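L-Ala-D/L-Glu epimerase, a muconate lactonizing enzyme (Klebsiella pneumoniae subsp. pneumoniae MGH 78578, PDB 3FCP) is a magnesium-binding member of the enolase superfamily, joining an N-terminal alpha+beta capping domain to a C-terminal TIM-barrel-like domain. Local coordinates at residues 47-52 and 358-363; 139-144 and 330-335; 225-230 and 237-242; 283-288 and 318-323. All coordinates share one frame; numbering follows the deposited sequence.

Interaction 1 (47-52 and 358-363); sequences CGIGEA and LGVELD
Ile49 meets Leu358, Val360 and Leu362 with a different part of its side chain each time, so a single residue of edge strand 47-53 carries nearly the whole apolar contact. Its CG1 lies 4.0 Å from Leu358 CD1, the two side chains passing at a slant. Further along the same branch, Ile49 CD1 comes within 4.3 Å of Val360 CG2. The short branch turns the other way, with Ile49 CG2 4.3 Å from Leu362 CD2. A chi1 of 57° sets CG1 between the backbone N and the carbonyl carbon, which aims the long branch at the 358-363 backbone and leaves CG2 for Leu362.

Main-chain atoms add a second kind of contact, van der Waals rather than hydrogen-bonded. Leu358 CD1 presses to 3.3 Å from Ile49 O, the tightest approach here, while Ile49 CD1 rests against the backbone on either side of Glu361, 3.9 Å from Val360 O and 4.2 Å from Leu362 N.

Polar ties between the segments run through helix 103-121. The carboxylate of Asp115 takes the N-H of Ile49 on OD2 and that of Leu358 on OD1, bridging the two backbones; Lys119 bonds Cys47 O and makes a long, weak ion pair with Glu361. Val308 of helix 307-317 also packs on Ile49.

The C-terminal part of the chain, having left the barrel, returns to the N-terminal sheet, as in other enolase-superfamily members whose capping domain draws on both ends of the chain. The chemistry implies a greasy seam fixed by a bridging carboxylate, with no direct polar bond between the strand and the 358-363 loop.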
loop_
_atom_site.group_PDB
_atom_site.type_symbol
_atom_site.label_atom_id
_atom_site.label_comp_id
_atom_site.label_asym_id
_atom_site.label_seq_id
_atom_site.Cartn_x
_atom_site.Cartn_y
_atom_site.Cartn_z
ATOM N N CYS A 47 25.577 21.320 42.904
ATOM C CA CYS A 47 25.521 19.901 42.582
ATOM C C CYS A 47 24.126 19.520 42.106
ATOM O O CYS A 47 23.129 20.113 42.524
ATOM C CB CYS A 47 25.880 19.044 43.799
ATOM S SG CYS A 47 27.610 19.142 44.320
ATOM N N GLY A 48 24.071 18.525 41.228
ATOM C CA GLY A 48 22.804 18.039 40.713
ATOM C C GLY A 48 22.816 16.531 40.870
ATOM O O GLY A 48 23.878 15.913 40.764
ATOM N N ILE A 49 21.665 15.926 41.145
ATOM C CA ILE A 49 21.634 14.479 41.293
ATOM C C ILE A 49 20.696 13.833 40.286
ATOM O O ILE A 49 19.782 14.476 39.757
ATOM C CB ILE A 49 21.217 14.038 42.725
ATOM C CG1 ILE A 49 19.858 14.634 43.088
ATOM C CG2 ILE A 49 22.298 14.440 43.727
ATOM C CD1 ILE A 49 19.326 14.157 44.437
ATOM N N GLY A 50 20.933 12.556 40.021
ATOM C CA GLY A 50 20.110 11.841 39.065
ATOM C C GLY A 50 20.058 10.369 39.396
ATOM O O GLY A 50 20.830 9.889 40.229
ATOM N N GLU A 51 19.162 9.649 38.732
ATOM C CA GLU A 51 19.004 8.222 38.979
ATOM C C GLU A 51 18.714 7.410 37.723
ATOM O O GLU A 51 17.906 7.807 36.892
ATOM C CB GLU A 51 17.857 7.993 39.968
ATOM C CG GLU A 51 17.604 6.527 40.278
ATOM C CD GLU A 51 16.380 6.308 41.163
ATOM O OE1 GLU A 51 15.936 7.265 41.827
ATOM O OE2 GLU A 51 15.871 5.169 41.198
ATOM N N ALA A 52 19.377 6.267 37.603
ATOM C CA ALA A 52 19.147 5.358 36.481
ATOM C C ALA A 52 18.900 4.012 37.149
ATOM O O ALA A 52 19.791 3.451 37.790
ATOM C CB ALA A 52 20.366 5.292 35.571
ATOM N N LEU A 358 15.149 19.500 41.252
ATOM C CA LEU A 358 14.227 18.376 41.365
ATOM C C LEU A 358 13.328 18.527 42.585
ATOM O O LEU A 358 12.192 18.046 42.597
ATOM C CB LEU A 358 15.006 17.065 41.480
ATOM C CG LEU A 358 15.792 16.610 40.252
ATOM C CD1 LEU A 358 16.782 15.530 40.653
ATOM C CD2 LEU A 358 14.823 16.091 39.193
ATOM N N GLY A 359 13.848 19.173 43.623
ATOM C CA GLY A 359 13.071 19.344 44.837
ATOM C C GLY A 359 13.362 18.273 45.879
ATOM O O GLY A 359 12.668 18.184 46.885
ATOM N N VAL A 360 14.370 17.441 45.633
ATOM C CA VAL A 360 14.748 16.405 46.590
ATOM C C VAL A 360 16.241 16.507 46.838
ATOM O O VAL A 360 17.005 16.913 45.955
ATOM C CB VAL A 360 14.398 14.978 46.091
ATOM C CG1 VAL A 360 12.881 14.831 45.975
ATOM C CG2 VAL A 360 15.071 14.699 44.760
ATOM N N GLU A 361 16.657 16.137 48.042
ATOM C CA GLU A 361 18.061 16.225 48.429
ATOM C C GLU A 361 18.615 14.858 48.818
ATOM O O GLU A 361 17.905 14.019 49.374
ATOM C CB GLU A 361 18.195 17.186 49.615
ATOM C CG GLU A 361 19.490 17.972 49.666
ATOM C CD GLU A 361 19.561 19.052 48.598
ATOM O OE1 GLU A 361 19.647 18.707 47.402
ATOM O OE2 GLU A 361 19.524 20.249 48.953
ATOM N N LEU A 362 19.893 14.650 48.536
ATOM C CA LEU A 362 20.560 13.396 48.855
ATOM C C LEU A 362 20.868 13.287 50.350
ATOM O O LEU A 362 21.343 14.244 50.967
ATOM C CB LEU A 362 21.860 13.305 48.061
ATOM C CG LEU A 362 22.441 11.932 47.744
ATOM C CD1 LEU A 362 21.440 11.133 46.922
ATOM C CD2 LEU A 362 23.747 12.108 46.973
ATOM N N ASP A 363 20.576 12.127 50.933
ATOM C CA ASP A 363 20.856 11.871 52.345
ATOM C C ASP A 363 22.157 11.073 52.327
ATOM O O ASP A 363 22.138 9.852 52.160
ATOM C CB ASP A 363 19.739 11.030 52.974
ATOM C CG ASP A 363 19.957 10.778 54.463
ATOM O OD1 ASP A 363 21.122 10.614 54.888
ATOM O OD2 ASP A 363 18.954 10.724 55.211
#

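Interaction 2 (139-144 and 330-335)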
loop_
_atom_site.group_PDB
_atom_site.type_symbol
_atom_site.label_atom_id
_atom_site.label_comp_id
_atom_site.label_asym_id
_atom_site.label_seq_id
_atom_site.Cartn_x
_atom_site.Cartn_y
_atom_site.Cartn_z
ATOM N N VAL A 139 -1.471 8.729 40.129
ATOM C CA VAL A 139 -0.585 7.577 40.199
ATOM C C VAL A 139 -1.449 6.346 40.474
ATOM O O VAL A 139 -2.135 6.276 41.499
ATOM C CB VAL A 139 0.439 7.728 41.349
ATOM C CG1 VAL A 139 1.324 6.496 41.423
ATOM C CG2 VAL A 139 1.280 8.980 41.146
ATOM N N LEU A 140 -1.438 5.387 39.556
ATOM C CA LEU A 140 -2.227 4.181 39.757
ATOM C C LEU A 140 -1.424 3.198 40.596
ATOM O O LEU A 140 -0.285 3.478 40.972
ATOM C CB LEU A 140 -2.601 3.564 38.406
ATOM C CG LEU A 140 -1.496 3.291 37.379
ATOM C CD1 LEU A 140 -0.632 2.112 37.821
ATOM C CD2 LEU A 140 -2.142 2.996 36.023
ATOM N N TRP A 141 -2.024 2.054 40.904
ATOM C CA TRP A 141 -1.343 1.031 41.690
ATOM C C TRP A 141 -1.323 -0.265 40.887
ATOM O O TRP A 141 -2.286 -0.585 40.188
ATOM C CB TRP A 141 -2.067 0.814 43.028
ATOM C CG TRP A 141 -1.368 -0.152 43.938
ATOM C CD1 TRP A 141 -1.819 -1.378 44.338
ATOM C CD2 TRP A 141 -0.076 0.014 44.535
ATOM N NE1 TRP A 141 -0.885 -1.987 45.144
ATOM C CE2 TRP A 141 0.194 -1.154 45.281
ATOM C CE3 TRP A 141 0.881 1.037 44.509
ATOM C CZ2 TRP A 141 1.383 -1.330 45.996
ATOM C CZ3 TRP A 141 2.065 0.864 45.220
ATOM C CH2 TRP A 141 2.304 -0.313 45.954
ATOM N N THR A 142 -0.225 -1.003 40.970
ATOM C CA THR A 142 -0.127 -2.254 40.237
ATOM C C THR A 142 -0.467 -3.427 41.138
ATOM O O THR A 142 -0.067 -3.476 42.301
ATOM C CB THR A 142 1.286 -2.456 39.630
ATOM O OG1 THR A 142 1.470 -1.547 38.537
ATOM C CG2 THR A 142 1.459 -3.882 39.111
ATOM N N LEU A 143 -1.238 -4.358 40.591
ATOM C CA LEU A 143 -1.641 -5.560 41.302
ATOM C C LEU A 143 -0.871 -6.692 40.635
ATOM O O LEU A 143 -1.152 -7.055 39.491
ATOM C CB LEU A 143 -3.152 -5.761 41.155
ATOM C CG LEU A 143 -3.971 -4.593 41.716
ATOM C CD1 LEU A 143 -5.425 -4.720 41.313
ATOM C CD2 LEU A 143 -3.835 -4.562 43.230
ATOM N N ALA A 144 0.122 -7.225 41.338
ATOM C CA ALA A 144 0.942 -8.299 40.789
ATOM C C ALA A 144 1.464 -9.267 41.848
ATOM O O ALA A 144 2.604 -9.724 41.766
ATOM C CB ALA A 144 2.114 -7.703 40.017
ATOM N N GLY A 330 6.964 3.879 42.267
ATOM C CA GLY A 330 8.231 3.253 42.611
ATOM C C GLY A 330 8.705 3.445 44.044
ATOM O O GLY A 330 9.103 2.475 44.690
ATOM N N PRO A 331 8.683 4.679 44.573
ATOM C CA PRO A 331 9.129 4.926 45.951
ATOM C C PRO A 331 8.314 4.173 47.001
ATOM O O PRO A 331 8.833 3.817 48.056
ATOM C CB PRO A 331 8.978 6.442 46.099
ATOM C CG PRO A 331 9.175 6.943 44.704
ATOM C CD PRO A 331 8.373 5.948 43.894
ATOM N N LEU A 332 7.040 3.936 46.706
ATOM C CA LEU A 332 6.156 3.243 47.636
ATOM C C LEU A 332 6.467 1.759 47.806
ATOM O O LEU A 332 5.926 1.107 48.704
ATOM C CB LEU A 332 4.698 3.425 47.202
ATOM C CG LEU A 332 4.219 4.879 47.196
ATOM C CD1 LEU A 332 2.774 4.952 46.750
ATOM C CD2 LEU A 332 4.385 5.474 48.584
ATOM N N LEU A 333 7.337 1.223 46.955
ATOM C CA LEU A 333 7.708 -0.188 47.046
ATOM C C LEU A 333 8.956 -0.384 47.906
ATOM O O LEU A 333 9.339 -1.515 48.202
ATOM C CB LEU A 333 7.995 -0.762 45.656
ATOM C CG LEU A 333 6.890 -0.775 44.602
ATOM C CD1 LEU A 333 7.457 -1.329 43.301
ATOM C CD2 LEU A 333 5.711 -1.611 45.084
ATOM N N LEU A 334 9.584 0.714 48.305
ATOM C CA LEU A 334 10.810 0.639 49.092
ATOM C C LEU A 334 10.596 0.895 50.579
ATOM O O LEU A 334 9.732 1.683 50.966
ATOM C CB LEU A 334 11.824 1.655 48.559
ATOM C CG LEU A 334 12.055 1.701 47.045
ATOM C CD1 LEU A 334 12.874 2.936 46.720
ATOM C CD2 LEU A 334 12.757 0.438 46.561
ATOM N N LYS A 335 11.393 0.226 51.409
ATOM C CA LYS A 335 11.304 0.416 52.851
ATOM C C LYS A 335 12.159 1.617 53.247
ATOM O O LYS A 335 11.997 2.178 54.329
ATOM C CB LYS A 335 11.776 -0.837 53.590
ATOM C CG LYS A 335 10.931 -2.062 53.293
ATOM C CD LYS A 335 10.764 -2.949 54.523
ATOM C CE LYS A 335 12.095 -3.498 55.014
ATOM N NZ LYS A 335 11.931 -4.312 56.254
#
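Trp141 meets Leu332 and Leu333 with the far, six-membered end of its indole. CG stands anti to the backbone N (chi1 -176°), which carries the ring out from strand 136-143 to the 3-10 turn at 330-333. Both leucines approach the ring at a slant. Leu333 does so with a methyl, CD2 lying 3.7 Å from Trp141 CH2. Leu332 touches with the root of its side chain instead, its CB 4.2 Å from Trp141 CZ3. The two lie on opposite sides of the ring plane, on a 3-10 turn closed by the bond from Leu333 N to Gly330 O.

The other end of the indole is tethered: NE1 donates to Glu154 of helix 148-158, and the edge-to-face packing of Trp141 with Phe329 gives the ring a further aromatic neighbour. A polar anchor at one end and apolar contacts at the other should limit rotation of the ring, although Leu332 is exposed and the packing is only partly screened from solvent.

The magnesium ion lies about 14 Å from the Leu333 side chain. This is surface packing of a TIM-barrel-like domain, joining its first strand to the loop after helix 307-317.

Interaction 3 (225-230 and 237-242); sequences EQPVSA and VRLSQQ
Gln226 OE1, on the residue just ahead of the Pro227 and Val228 that touch Leu239, is gripped by two backbone N-H groups, those of Asp250 and Ala252. The other end of the same amide is held as well: NE2 donates to Val228 O over 2.8 Å, nearly straight at 173°. The acceptor lies in the amide plane, whereas the donor stands above the plane of the carbonyl. With bonds at both ends the amide can hardly turn over, and it pins the loop to the run that includes Asp250 and Glu251. Those two residues bind the magnesium ion together with Asn201, so Gln226 is a second-shell residue of the metal site.

Across the contact the chemistry becomes purely apolar. Leu239 CD1 is the single atom that serves both loop residues. It meets Val228 CG1 end on at 3.7 Å, and lies 4.1 Å from Pro227 CG, where ring and leucine run past one another in opposite senses. The first bond of the Leu239 side chain points toward the loop, and CG anti to the carbonyl carbon (chi1 -68°) brings CD1 to both residues. Leu236, one turn earlier, also packs on Pro227 and Val228.

On the helix, Ser240 OG donates to Val237 O, 2.7 Å away, and accepts from the N-H of Thr268 of the same chain. Arg238 packs on Thr268 of a second subunit.

Strand 223-225, its following loop and helix 233-242 form one beta-alpha unit of the barrel. The loop lies at the barrel end where strand 223-225 finishes, the end that carries the metal site in enolase-superfamily barrels.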
loop_
_atom_site.group_PDB
_atom_site.type_symbol
_atom_site.label_atom_id
_atom_site.label_comp_id
_atom_site.label_asym_id
_atom_site.label_seq_id
_atom_site.Cartn_x
_atom_site.Cartn_y
_atom_site.Cartn_z
ATOM N N GLU A 225 -1.257 -3.148 27.766
ATOM C CA GLU A 225 0.128 -2.743 27.547
ATOM C C GLU A 225 1.029 -3.826 26.950
ATOM O O GLU A 225 1.048 -4.967 27.420
ATOM C CB GLU A 225 0.734 -2.253 28.867
ATOM C CG GLU A 225 2.093 -1.568 28.729
ATOM C CD GLU A 225 2.675 -1.125 30.066
ATOM O OE1 GLU A 225 1.912 -1.035 31.059
ATOM O OE2 GLU A 225 3.894 -0.854 30.121
ATOM N N GLN A 226 1.768 -3.441 25.910
ATOM C CA GLN A 226 2.728 -4.300 25.210
ATOM C C GLN A 226 2.369 -5.783 25.238
ATOM O O GLN A 226 3.108 -6.604 25.790
ATOM C CB GLN A 226 4.120 -4.091 25.816
ATOM C CG GLN A 226 5.280 -4.586 24.971
ATOM C CD GLN A 226 5.425 -3.817 23.667
ATOM O OE1 GLN A 226 5.513 -2.587 23.660
ATOM N NE2 GLN A 226 5.453 -4.541 22.560
ATOM N N PRO A 227 1.236 -6.151 24.619
ATOM C CA PRO A 227 0.796 -7.550 24.590
ATOM C C PRO A 227 1.765 -8.500 23.902
ATOM O O PRO A 227 1.940 -9.637 24.342
ATOM C CB PRO A 227 -0.559 -7.469 23.881
ATOM C CG PRO A 227 -0.410 -6.258 22.992
ATOM C CD PRO A 227 0.283 -5.283 23.904
ATOM N N VAL A 228 2.401 -8.030 22.833
ATOM C CA VAL A 228 3.345 -8.856 22.088
ATOM C C VAL A 228 4.789 -8.369 22.213
ATOM O O VAL A 228 5.061 -7.332 22.819
ATOM C CB VAL A 228 2.961 -8.917 20.588
ATOM C CG1 VAL A 228 1.620 -9.608 20.425
ATOM C CG2 VAL A 228 2.908 -7.510 20.001
ATOM N N SER A 229 5.707 -9.131 21.629
ATOM C CA SER A 229 7.130 -8.812 21.667
ATOM C C SER A 229 7.484 -7.564 20.864
ATOM O O SER A 229 6.832 -7.243 19.868
ATOM C CB SER A 229 7.945 -9.988 21.120
ATOM O OG SER A 229 9.305 -9.616 20.947
ATOM N N ALA A 230 8.523 -6.863 21.307
ATOM C CA ALA A 230 8.987 -5.675 20.607
ATOM C C ALA A 230 9.681 -6.149 19.326
ATOM O O ALA A 230 10.082 -5.343 18.494
ATOM C CB ALA A 230 9.957 -4.880 21.488
ATOM N N VAL A 237 0.936 -3.296 15.768
ATOM C CA VAL A 237 0.158 -2.412 14.909
ATOM C C VAL A 237 -1.168 -3.042 14.505
ATOM O O VAL A 237 -2.213 -2.388 14.557
ATOM C CB VAL A 237 0.941 -2.050 13.625
ATOM C CG1 VAL A 237 0.041 -1.297 12.651
ATOM C CG2 VAL A 237 2.164 -1.202 13.994
ATOM N N ARG A 238 -1.123 -4.308 14.095
ATOM C CA ARG A 238 -2.327 -5.016 13.675
ATOM C C ARG A 238 -3.330 -5.071 14.831
ATOM O O ARG A 238 -4.519 -4.800 14.652
ATOM C CB ARG A 238 -1.971 -6.437 13.214
ATOM C CG ARG A 238 -3.168 -7.260 12.739
ATOM C CD ARG A 238 -2.741 -8.633 12.202
ATOM N NE ARG A 238 -2.001 -9.425 13.181
ATOM C CZ ARG A 238 -0.712 -9.736 13.072
ATOM N NH1 ARG A 238 -0.019 -9.324 12.018
ATOM N NH2 ARG A 238 -0.113 -10.442 14.023
ATOM N N LEU A 239 -2.840 -5.410 16.015
ATOM C CA LEU A 239 -3.700 -5.477 17.188
ATOM C C LEU A 239 -4.319 -4.105 17.486
ATOM O O LEU A 239 -5.509 -4.013 17.765
ATOM C CB LEU A 239 -2.901 -5.977 18.395
ATOM C CG LEU A 239 -2.450 -7.438 18.299
ATOM C CD1 LEU A 239 -1.393 -7.731 19.345
ATOM C CD2 LEU A 239 -3.665 -8.355 18.473
ATOM N N SER A 240 -3.527 -3.039 17.389
ATOM C CA SER A 240 -4.050 -1.701 17.671
ATOM C C SER A 240 -5.142 -1.298 16.684
ATOM O O SER A 240 -5.984 -0.458 16.986
ATOM C CB SER A 240 -2.926 -0.653 17.640
ATOM O OG SER A 240 -2.539 -0.321 16.315
ATOM N N GLN A 241 -5.126 -1.900 15.501
ATOM C CA GLN A 241 -6.125 -1.587 14.487
ATOM C C GLN A 241 -7.366 -2.481 14.552
ATOM O O GLN A 241 -8.413 -2.121 14.017
ATOM C CB GLN A 241 -5.494 -1.677 13.092
ATOM C CG GLN A 241 -4.491 -0.559 12.791
ATOM C CD GLN A 241 -3.617 -0.849 11.579
ATOM O OE1 GLN A 241 -2.823 -0.008 11.155
ATOM N NE2 GLN A 241 -3.753 -2.046 11.022
ATOM N N GLN A 242 -7.265 -3.636 15.208
ATOM C CA GLN A 242 -8.408 -4.542 15.280
ATOM C C GLN A 242 -9.027 -4.767 16.668
ATOM O O GLN A 242 -10.204 -5.110 16.769
ATOM C CB GLN A 242 -8.029 -5.885 14.661
ATOM C CG GLN A 242 -6.922 -6.610 15.399
ATOM C CD GLN A 242 -6.428 -7.849 14.668
ATOM O OE1 GLN A 242 -5.620 -8.613 15.203
ATOM N NE2 GLN A 242 -6.905 -8.051 13.441
#

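Interaction 4 (283-288 and 318-323); sequences SVLALA and STLPLQ
In the helical shell of the TIM-barrel-like domain, the chain leaving helix 307-317 lays Leu320 against Leu285 and Ala288 of the preceding barrel helix, 283-294. Those two residues stand three apart and so present neighbouring positions on one face of that helix. Leu320 fits there with its forked end. CD1 is 3.7 Å from Ala288 CB and 4.0 Å from Leu285 CD2, while CD2 also reaches Ala288 CB, at 4.0 Å. The small methyl of Ala288 thus sits under both prongs and lets the loop come close, the nearest CA atoms of the segments, Ala288 and Leu320, being 8.0 Å apart.

Leu285 turns its CD2 to a second neighbour as well, lying 3.8 Å from Thr319 OG1; the two side chains meet at about a right angle. This is packing against an oxygen, not a bond. A chi1 of 71° places Thr319 OG1 between its backbone N and carbonyl carbon, from where the hydroxyl donates back to Ala316 O in the last turn of helix 307-317. Its polar need met, the oxygen can border a leucine methyl in a buried setting.

Arg289 of helix 283-294 also touches Leu320, and Leu129 packs on Thr319. On its inner side the helix rests on strand 270-273, where Leu273 meets Val284, Leu287 and Ala288. Other copies of the protein approach from outside: Asn89 of one neighbouring subunit packs on Thr319, and Asp205 of another bonds Gln323. The contact therefore joins helix 283-294 to the loop leaving helix 307-317, with the barrel strand within and the subunit boundary beyond.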
loop_
_atom_site.group_PDB
_atom_site.type_symbol
_atom_site.label_atom_id
_atom_site.label_comp_id
_atom_site.label_asym_id
_atom_site.label_seq_id
_atom_site.Cartn_x
_atom_site.Cartn_y
_atom_site.Cartn_z
ATOM N N SER A 283 14.928 14.782 27.028
ATOM C CA SER A 283 14.928 13.924 25.842
ATOM C C SER A 283 13.585 13.236 25.608
ATOM O O SER A 283 13.152 13.077 24.466
ATOM C CB SER A 283 16.027 12.864 25.953
ATOM O OG SER A 283 17.311 13.459 25.892
ATOM N N VAL A 284 12.917 12.835 26.683
ATOM C CA VAL A 284 11.635 12.156 26.534
ATOM C C VAL A 284 10.558 13.068 25.936
ATOM O O VAL A 284 9.595 12.585 25.336
ATOM C CB VAL A 284 11.131 11.591 27.894
ATOM C CG1 VAL A 284 10.659 12.721 28.795
ATOM C CG2 VAL A 284 10.013 10.569 27.652
ATOM N N LEU A 285 10.725 14.382 26.086
ATOM C CA LEU A 285 9.755 15.336 25.554
ATOM C C LEU A 285 9.655 15.321 24.028
ATOM O O LEU A 285 8.596 15.633 23.475
ATOM C CB LEU A 285 10.079 16.757 26.042
ATOM C CG LEU A 285 10.044 16.921 27.565
ATOM C CD1 LEU A 285 10.423 18.349 27.944
ATOM C CD2 LEU A 285 8.649 16.590 28.080
ATOM N N ALA A 286 10.743 14.962 23.343
ATOM C CA ALA A 286 10.705 14.898 21.879
ATOM C C ALA A 286 9.759 13.762 21.468
ATOM O O ALA A 286 8.956 13.901 20.545
ATOM C CB ALA A 286 12.109 14.651 21.310
ATOM N N LEU A 287 9.858 12.638 22.167
ATOM C CA LEU A 287 9.003 11.486 21.895
ATOM C C LEU A 287 7.556 11.904 22.164
ATOM O O LEU A 287 6.644 11.575 21.402
ATOM C CB LEU A 287 9.369 10.327 22.825
ATOM C CG LEU A 287 9.140 8.869 22.416
ATOM C CD1 LEU A 287 8.852 8.070 23.676
ATOM C CD2 LEU A 287 8.013 8.721 21.399
ATOM N N ALA A 288 7.345 12.628 23.254
ATOM C CA ALA A 288 5.998 13.083 23.596
ATOM C C ALA A 288 5.399 13.950 22.482
ATOM O O ALA A 288 4.238 13.776 22.115
ATOM C CB ALA A 288 6.020 13.861 24.911
ATOM N N SER A 318 4.567 16.513 34.245
ATOM C CA SER A 318 3.762 17.678 34.612
ATOM C C SER A 318 3.553 18.665 33.476
ATOM O O SER A 318 2.583 19.423 33.468
ATOM C CB SER A 318 4.405 18.427 35.787
ATOM O OG SER A 318 5.512 19.208 35.360
ATOM N N THR A 319 4.466 18.672 32.517
ATOM C CA THR A 319 4.356 19.607 31.409
ATOM C C THR A 319 3.482 19.082 30.276
ATOM O O THR A 319 3.250 19.795 29.300
ATOM C CB THR A 319 5.724 19.898 30.798
ATOM O OG1 THR A 319 6.173 18.731 30.097
ATOM C CG2 THR A 319 6.736 20.258 31.888
ATOM N N LEU A 320 2.978 17.858 30.410
ATOM C CA LEU A 320 2.191 17.247 29.337
ATOM C C LEU A 320 0.798 16.773 29.714
ATOM O O LEU A 320 0.532 16.466 30.870
ATOM C CB LEU A 320 2.943 16.026 28.789
ATOM C CG LEU A 320 4.393 16.190 28.338
ATOM C CD1 LEU A 320 5.088 14.824 28.309
ATOM C CD2 LEU A 320 4.411 16.861 26.975
ATOM N N PRO A 321 -0.109 16.696 28.726
ATOM C CA PRO A 321 -1.476 16.226 28.978
ATOM C C PRO A 321 -1.369 14.695 28.942
ATOM O O PRO A 321 -1.158 14.118 27.880
ATOM C CB PRO A 321 -2.263 16.746 27.773
ATOM C CG PRO A 321 -1.382 17.828 27.184
ATOM C CD PRO A 321 -0.004 17.277 27.380
ATOM N N LEU A 322 -1.493 14.036 30.084
ATOM C CA LEU A 322 -1.379 12.582 30.101
ATOM C C LEU A 322 -2.747 11.925 30.254
ATOM O O LEU A 322 -3.258 11.780 31.367
ATOM C CB LEU A 322 -0.452 12.144 31.237
ATOM C CG LEU A 322 0.967 12.735 31.213
ATOM C CD1 LEU A 322 1.794 12.098 32.309
ATOM C CD2 LEU A 322 1.624 12.486 29.863
ATOM N N GLN A 323 -3.331 11.525 29.130
ATOM C CA GLN A 323 -4.644 10.904 29.139
ATOM C C GLN A 323 -4.712 9.661 30.022
ATOM O O GLN A 323 -5.704 9.436 30.716
ATOM C CB GLN A 323 -5.060 10.540 27.710
ATOM C CG GLN A 323 -6.374 9.762 27.612
ATOM C CD GLN A 323 -6.809 9.496 26.175
ATOM O OE1 GLN A 323 -6.116 9.858 25.221
ATOM N NE2 GLN A 323 -7.961 8.855 26.018
#

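Interactions 1, 3 and 4 are buried, whereas interaction 2 lies at the surface and relies on one aromatic ring. All four are apolar across their segments, but their polar support differs with place: a bridging carboxylate in interaction 1, a ring N-H tether in interaction 2, a second-shell amide beside the magnesium site in interaction 3, and a hydroxyl bonded to its own helix end in interaction 4. Helix 307-317 is a shared element, packing on residues of interactions 1 and 2 and leading into 318-323. Interaction 1 brings the two ends of the chain together at the N-terminal sheet; interactions 2, 3 and 4 belong to the barrel domain, and other subunits approach interactions 3 and 4.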